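Local coordinates for protein XPF endonuclease (Aeropyrum pernix, PDB 2BGW) that probably cuts single strands of DNA at damaged or branched sites, as a metal-dependent, structure-specific endonuclease of nucleotide excision repair, at residues G41-S46 with V51-S56; S20-I25 with G125-I130; P9-D14 with S132-S137. All blocks are in the same frame, centred on the assembly; numbering follows the deposited sequence.

Contact 1: G41-S46 with V51-S56; sequences GDYLVS and VERKTS. With MG (magnesium ion), chain E; SO4 (sulfate ion), chain G; SO4 (sulfate ion), chain H.
Asp42 and Tyr43 both hand their backbone N-H to the carbonyl of Val51, a neat instance of one strand gaining a residue on its partner. Asp42 N lies 2.8 Å from Val51 O, in the carbonyl plane, and Tyr43 N lies 2.9 Å from the same Val51 O, tilted 23° from that plane; Val51 N returns a bond to Tyr43 O. This is a classic beta bulge. There Asp42 faces strand 49-55, with its carboxylate beside Glu52 and Arg53.

Metal and carboxylate chemistry occupies that end. Asp42 OD2 binds the magnesium ion at 2.4 Å, and Glu52 OE2, on a chain bent at its second torsion, binds it at 2.3 Å. The two carboxylate planes stand 71° apart. Arg53 N donates to Asp42 OD2 from the anti side, 30° out of the carboxylate plane, so that this bond and the metal together should limit the group's rotation. The backbone O of Arg53, also part of the metal site, lies 2.6 Å from the magnesium ion. The Arg53 side chain leaves in extended form; its NH1 reaches O1 of a sulfate at 2.8 Å, and its NH2 pairs with Glu87.

At the far end, Val51 puts CG2 against Val45 CG2 at 3.6 Å and its CB beside Tyr43 CB. Back toward the metal, Arg53 CB lies at the edge of the Tyr43 ring, whose hydroxyl bonds to Glu17.

Gly41-Asp42 on one arm and Glu52-Arg53-Lys54 on the other belong to the GDXnERKXXXD signature of XPF nucleases, whose last aspartate is Asp58, on a beta hairpin of the PD-(D/E)XK fold.

Contact 2: S20-I25 with G125-I130; sequences SPVPSI and GTALVI
The methyl of Ala127 fits between Val22 and Ile25, two side chains one helical turn apart on the same flank of helix 22-28. Its closest neighbour is on the Ile25 side, where Ala127 CB lies 3.5 Å from Ile25 CG2. The first torsion of Ile25 (-56°) turns CG2 anti to the backbone N and brings that short branch, rather than the longer CG1 arm, against the alanine. On the other side, Val22 CG1 approaches Ala127 CB at 4.0 Å. The small alanine is consistent with the close approach of the backbones, Val22 CA and Ala127 CA being 5.6 Å apart.

Toward the sheet, Val22 CG1 meets CD1 of the buried Ile130 at a longer 4.2 Å. No hydrogen bond joins the segments. The open side is that of Ile25, partly exposed although its CG2 touches Ala127 closely, with Ser24 beside it turned to solvent.

Beneath the pair lies the sheet: Val22 rests on Tyr43 and Arg53, while Ile130 packs on Tyr43 and Ile85. Thr126 OG1 is bonded to Glu87, and further round helix 123-137, Leu128 and Val129 meet Tyr103 of the second subunit, so this helix lies between helix 22-28 and the partner chain.

Contact 3: P9-D14 with S132-S137; sequences PRVYVD and SLARLS
Val11 meets Ala134 through a single pair of methyls, Val11 CG1 and Ala134 CB, 4.0 Å apart. With its first torsion at -53°, Val11 carries CG1 anti to the carbonyl carbon, and it is this branch that reaches the helix. A second, looser touch lies toward the surface, where Pro9 CG comes within 4.3 Å of Arg135 CD. There the aliphatic stem of the arginine, not its charge, makes the contact; the guanidinium is engaged by Glu131 through NE, one turn back on the same helix.

Around this first shell stands the mixed sheet of the nuclease domain, of PD-(D/E)XK type, in which strand 10-14 runs between strands 32-36 and 43-46 while helix 123-137 packs against one face. Backbone bonds from Val11 to Gln32 and Ile34 hold the valine in its strand, and Pro9 is tied to Gln32 in the same way, just ahead of it. Val31 adds apolar cover to both Pro9 and Val11.

Within the helix, near its C-terminal end, Ser137 OG bonds back to Leu133 O at 3.0 Å, tilted 28° from the carbonyl plane, and Leu133 itself packs on Val45 of the neighbouring strand. Beyond that, the helix faces the second subunit, where Leu133 and Ser137 touch Leu111 and Leu136 touches Ala107 of that chain.

In the fold
Contacts 1 and 2 are buried and contact 3 only partly so; chemistry differs by element, with polar and metal bonds in the hairpin of the sheet and apolar packing where helix 123-137 meets its neighbours. Contacts 2 and 3 both use this helix, its earlier turns against helix 22-28 and its last turns against strand 10-14. Strand 43-46 ties the set together: its neighbour in the sheet is strand 10-14 of contact 3, through bonds such as Leu44 N to Tyr12 O, while Tyr43 touches Val22 and Pro23 of contact 2. The helix shared by contacts 2 and 3 also meets the second subunit, which touches neither segment of contact 1.

Contact 1: G41-S46 with V51-S56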
# COMPACT_ATOMS: atom_id res chain seq x y z
N GLY A 41 -8.47 -1.12 1.54
CA GLY A 41 -7.52 -1.78 2.41
C GLY A 41 -8.11 -2.06 3.77
O GLY A 41 -9.26 -1.73 4.02
N ASP A 42 -7.32 -2.63 4.67
CA ASP A 42 -7.86 -3.18 5.91
C ASP A 42 -7.39 -2.45 7.11
O ASP A 42 -8.10 -2.40 8.11
CB ASP A 42 -7.54 -4.66 6.08
CG ASP A 42 -7.82 -5.47 4.82
OD1 ASP A 42 -8.80 -5.14 4.09
OD2 ASP A 42 -7.05 -6.42 4.56
N TYR A 43 -6.19 -1.90 7.03
CA TYR A 43 -5.68 -1.14 8.15
C TYR A 43 -5.07 0.16 7.69
O TYR A 43 -4.19 0.15 6.85
CB TYR A 43 -4.64 -1.95 8.92
CG TYR A 43 -5.22 -3.13 9.60
CD1 TYR A 43 -5.31 -4.35 8.94
CD2 TYR A 43 -5.70 -3.04 10.88
CE1 TYR A 43 -5.86 -5.46 9.55
CE2 TYR A 43 -6.24 -4.13 11.51
CZ TYR A 43 -6.32 -5.34 10.83
OH TYR A 43 -6.87 -6.44 11.42
N LEU A 44 -5.55 1.26 8.24
CA LEU A 44 -4.92 2.55 8.05
C LEU A 44 -3.87 2.78 9.15
O LEU A 44 -4.18 2.93 10.33
CB LEU A 44 -5.96 3.68 8.00
CG LEU A 44 -5.36 5.07 7.73
CD1 LEU A 44 -4.90 5.25 6.29
CD2 LEU A 44 -6.29 6.15 8.12
N VAL A 45 -2.61 2.85 8.76
CA VAL A 45 -1.51 2.86 9.70
C VAL A 45 -0.95 4.26 10.03
O VAL A 45 -0.67 4.57 11.17
CB VAL A 45 -0.42 1.90 9.20
CG1 VAL A 45 0.86 2.09 9.95
CG2 VAL A 45 -0.91 0.51 9.36
N SER A 46 -0.77 5.10 9.03
CA SER A 46 -0.30 6.44 9.24
C SER A 46 -0.95 7.14 8.08
O SER A 46 -1.67 6.50 7.33
CB SER A 46 1.23 6.48 9.17
OG SER A 46 1.71 6.53 7.83
N VAL A 51 -2.51 -0.77 4.68
CA VAL A 51 -2.20 -2.18 4.86
C VAL A 51 -3.39 -3.01 4.40
O VAL A 51 -4.54 -2.73 4.77
CB VAL A 51 -1.90 -2.51 6.35
CG1 VAL A 51 -1.93 -4.02 6.63
CG2 VAL A 51 -0.58 -1.94 6.77
N GLU A 52 -3.09 -4.02 3.60
CA GLU A 52 -4.09 -4.94 3.06
C GLU A 52 -3.67 -6.27 3.61
O GLU A 52 -2.55 -6.69 3.40
CB GLU A 52 -4.04 -4.89 1.52
CG GLU A 52 -4.91 -5.86 0.72
CD GLU A 52 -6.31 -6.06 1.29
OE1 GLU A 52 -6.98 -5.07 1.69
OE2 GLU A 52 -6.76 -7.23 1.33
N ARG A 53 -4.55 -6.92 4.36
CA ARG A 53 -4.22 -8.19 5.01
C ARG A 53 -4.82 -9.32 4.23
O ARG A 53 -5.99 -9.28 3.89
CB ARG A 53 -4.77 -8.26 6.43
CG ARG A 53 -4.48 -9.56 7.12
CD ARG A 53 -5.40 -9.75 8.31
NE ARG A 53 -5.32 -11.09 8.89
CZ ARG A 53 -6.33 -11.95 8.95
NH1 ARG A 53 -7.52 -11.62 8.47
NH2 ARG A 53 -6.18 -13.14 9.51
N LYS A 54 -4.01 -10.34 3.95
CA LYS A 54 -4.45 -11.49 3.18
C LYS A 54 -3.81 -12.77 3.69
O LYS A 54 -2.60 -12.82 3.90
CB LYS A 54 -4.06 -11.27 1.73
CG LYS A 54 -5.22 -11.32 0.82
CD LYS A 54 -5.20 -10.18 -0.13
CE LYS A 54 -6.63 -9.85 -0.46
NZ LYS A 54 -6.61 -9.14 -1.74
N THR A 55 -4.64 -13.79 3.93
CA THR A 55 -4.15 -15.14 4.24
C THR A 55 -3.44 -15.68 3.00
O THR A 55 -3.82 -15.35 1.85
CB THR A 55 -5.29 -16.11 4.51
OG1 THR A 55 -6.24 -16.00 3.46
CG2 THR A 55 -5.98 -15.85 5.85
N SER A 56 -2.42 -16.51 3.18
CA SER A 56 -1.66 -16.91 2.01
C SER A 56 -2.61 -17.42 0.93
O SER A 56 -2.42 -17.11 -0.26
CB SER A 56 -0.58 -17.92 2.33
OG SER A 56 -1.03 -18.83 3.31
MG MG E . -8.11 -7.98 3.00
S SO4 G . -10.09 -14.05 8.77
O1 SO4 G . -10.05 -12.63 9.09
O2 SO4 G . -9.68 -14.20 7.37
O3 SO4 G . -9.15 -14.80 9.63
O4 SO4 G . -11.46 -14.50 9.04
S SO4 H . -10.24 -2.77 -1.69
O1 SO4 H . -11.48 -2.11 -1.22
O2 SO4 H . -9.05 -2.15 -1.10
O3 SO4 H . -10.17 -4.13 -1.15
O4 SO4 H . -10.16 -2.77 -3.18

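Contact 2: S20-I25 with G125-I130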
# COMPACT_ATOMS: atom_id res chain seq x y z
N SER A 20 -11.58 -10.44 12.06
CA SER A 20 -10.25 -10.98 12.34
C SER A 20 -9.92 -11.18 13.80
O SER A 20 -10.36 -10.40 14.64
CB SER A 20 -9.22 -9.97 11.85
OG SER A 20 -8.65 -10.34 10.62
N PRO A 21 -9.08 -12.17 14.10
CA PRO A 21 -8.45 -12.19 15.41
C PRO A 21 -7.55 -10.98 15.58
O PRO A 21 -7.28 -10.59 16.71
CB PRO A 21 -7.60 -13.45 15.37
CG PRO A 21 -8.18 -14.27 14.33
CD PRO A 21 -8.65 -13.32 13.29
N VAL A 22 -7.12 -10.39 14.46
CA VAL A 22 -6.12 -9.32 14.46
C VAL A 22 -6.40 -8.11 15.36
O VAL A 22 -5.55 -7.79 16.19
CB VAL A 22 -5.77 -8.85 13.06
CG1 VAL A 22 -4.54 -8.00 13.09
CG2 VAL A 22 -5.53 -10.05 12.18
N PRO A 23 -7.55 -7.42 15.21
CA PRO A 23 -7.85 -6.28 16.09
C PRO A 23 -7.68 -6.50 17.60
O PRO A 23 -7.05 -5.67 18.25
CB PRO A 23 -9.29 -5.93 15.75
CG PRO A 23 -9.40 -6.29 14.32
CD PRO A 23 -8.60 -7.57 14.19
N SER A 24 -8.20 -7.60 18.14
CA SER A 24 -8.05 -7.91 19.59
C SER A 24 -6.61 -8.09 19.97
O SER A 24 -6.18 -7.66 21.03
CB SER A 24 -8.80 -9.17 19.97
OG SER A 24 -10.09 -9.13 19.38
N ILE A 25 -5.85 -8.73 19.09
CA ILE A 25 -4.42 -8.85 19.32
C ILE A 25 -3.79 -7.46 19.34
O ILE A 25 -3.02 -7.15 20.25
CB ILE A 25 -3.73 -9.78 18.31
CG1 ILE A 25 -4.40 -11.15 18.34
CG2 ILE A 25 -2.28 -9.95 18.69
CD1 ILE A 25 -3.94 -12.06 17.23
N GLY A 125 1.34 -12.45 14.18
CA GLY A 125 2.43 -11.92 13.40
C GLY A 125 2.01 -10.67 12.65
O GLY A 125 2.73 -9.68 12.59
N THR A 126 0.82 -10.74 12.06
CA THR A 126 0.28 -9.61 11.30
C THR A 126 0.06 -8.45 12.25
O THR A 126 0.46 -7.32 11.96
CB THR A 126 -1.02 -10.00 10.60
OG1 THR A 126 -0.80 -11.24 9.92
CG2 THR A 126 -1.45 -8.94 9.60
N ALA A 127 -0.51 -8.78 13.41
CA ALA A 127 -0.73 -7.83 14.48
C ALA A 127 0.58 -7.19 14.98
O ALA A 127 0.63 -5.99 15.25
CB ALA A 127 -1.48 -8.46 15.57
N LEU A 128 1.65 -7.97 15.04
CA LEU A 128 2.94 -7.40 15.38
C LEU A 128 3.48 -6.46 14.29
O LEU A 128 3.97 -5.38 14.59
CB LEU A 128 3.95 -8.49 15.73
CG LEU A 128 3.58 -9.23 17.02
CD1 LEU A 128 4.15 -10.64 17.06
CD2 LEU A 128 4.02 -8.43 18.23
N VAL A 129 3.38 -6.88 13.04
CA VAL A 129 3.91 -6.11 11.93
C VAL A 129 3.15 -4.81 11.82
O VAL A 129 3.73 -3.75 11.60
CB VAL A 129 3.81 -6.93 10.62
CG1 VAL A 129 4.25 -6.13 9.42
CG2 VAL A 129 4.65 -8.14 10.74
N ILE A 130 1.83 -4.89 11.97
CA ILE A 130 1.02 -3.67 11.88
C ILE A 130 1.45 -2.74 13.01
O ILE A 130 1.68 -1.56 12.79
CB ILE A 130 -0.50 -3.94 11.96
CG1 ILE A 130 -0.98 -4.61 10.66
CG2 ILE A 130 -1.24 -2.61 12.19
CD1 ILE A 130 -2.33 -5.25 10.78

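Contact 3: P9-D14 with S132-S137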
# COMPACT_ATOMS: atom_id res chain seq x y z
N PRO A 9 -0.30 5.10 19.99
CA PRO A 9 -0.44 4.19 18.86
C PRO A 9 -1.90 3.96 18.49
O PRO A 9 -2.70 3.53 19.35
CB PRO A 9 0.18 2.90 19.40
CG PRO A 9 1.22 3.42 20.35
CD PRO A 9 0.51 4.51 21.07
N ARG A 10 -2.22 4.24 17.23
CA ARG A 10 -3.59 4.37 16.74
C ARG A 10 -3.67 3.89 15.30
O ARG A 10 -2.84 4.28 14.47
CB ARG A 10 -3.96 5.86 16.74
CG ARG A 10 -5.31 6.24 17.32
CD ARG A 10 -5.46 7.75 17.33
N VAL A 11 -4.65 3.05 14.99
CA VAL A 11 -4.89 2.63 13.61
C VAL A 11 -6.37 2.43 13.42
O VAL A 11 -7.08 2.15 14.38
CB VAL A 11 -4.14 1.31 13.23
CG1 VAL A 11 -2.66 1.41 13.55
CG2 VAL A 11 -4.74 0.10 13.90
N TYR A 12 -6.82 2.56 12.18
CA TYR A 12 -8.20 2.26 11.80
C TYR A 12 -8.31 0.93 11.07
O TYR A 12 -7.57 0.69 10.12
CB TYR A 12 -8.71 3.34 10.88
CG TYR A 12 -9.04 4.63 11.55
CD1 TYR A 12 -8.07 5.62 11.71
CD2 TYR A 12 -10.34 4.88 12.01
CE1 TYR A 12 -8.37 6.83 12.33
CE2 TYR A 12 -10.66 6.09 12.64
CZ TYR A 12 -9.67 7.06 12.79
OH TYR A 12 -9.96 8.26 13.40
N VAL A 13 -9.27 0.10 11.48
CA VAL A 13 -9.57 -1.16 10.79
C VAL A 13 -10.74 -0.99 9.88
O VAL A 13 -11.79 -0.51 10.32
CB VAL A 13 -10.19 -2.25 11.69
CG1 VAL A 13 -9.58 -3.58 11.37
CG2 VAL A 13 -10.11 -1.93 13.13
N ASP A 14 -10.65 -1.45 8.65
CA ASP A 14 -11.87 -1.50 7.89
C ASP A 14 -12.85 -2.51 8.49
O ASP A 14 -12.47 -3.49 9.10
CB ASP A 14 -11.64 -1.82 6.43
CG ASP A 14 -12.92 -1.87 5.68
OD1 ASP A 14 -13.48 -2.97 5.59
OD2 ASP A 14 -13.42 -0.79 5.28
N SER A 132 4.22 -2.48 14.64
CA SER A 132 5.56 -1.96 14.50
C SER A 132 5.60 -0.85 13.46
O SER A 132 6.27 0.15 13.64
CB SER A 132 6.50 -3.10 14.10
OG SER A 132 6.91 -3.84 15.24
N LEU A 133 4.86 -1.04 12.37
CA LEU A 133 4.71 -0.06 11.33
C LEU A 133 4.08 1.22 11.87
O LEU A 133 4.59 2.32 11.65
CB LEU A 133 3.88 -0.63 10.22
CG LEU A 133 4.56 -1.62 9.28
CD1 LEU A 133 3.48 -2.27 8.45
CD2 LEU A 133 5.64 -0.99 8.38
N ALA A 134 2.96 1.06 12.58
CA ALA A 134 2.31 2.13 13.31
C ALA A 134 3.31 2.93 14.11
O ALA A 134 3.32 4.15 14.01
CB ALA A 134 1.24 1.58 14.24
N ARG A 135 4.14 2.25 14.90
CA ARG A 135 5.11 2.93 15.73
C ARG A 135 6.19 3.57 14.91
O ARG A 135 6.48 4.76 15.09
CB ARG A 135 5.74 1.98 16.70
CG ARG A 135 4.77 1.41 17.65
CD ARG A 135 5.05 1.89 18.97
NE ARG A 135 5.18 0.76 19.87
CZ ARG A 135 6.08 0.69 20.84
NH1 ARG A 135 6.94 1.69 21.01
NH2 ARG A 135 6.13 -0.37 21.63
N LEU A 136 6.78 2.81 14.01
CA LEU A 136 7.92 3.31 13.27
C LEU A 136 7.64 4.56 12.46
O LEU A 136 8.53 5.34 12.23
CB LEU A 136 8.48 2.23 12.35
CG LEU A 136 9.57 1.34 12.94
CD1 LEU A 136 9.49 -0.06 12.34
CD2 LEU A 136 10.96 1.95 12.78
N SER A 137 6.41 4.71 11.99
CA SER A 137 6.10 5.66 10.92
C SER A 137 5.59 6.94 11.50
O SER A 137 5.58 7.97 10.84
CB SER A 137 5.00 5.10 10.01
OG SER A 137 3.78 5.07 10.74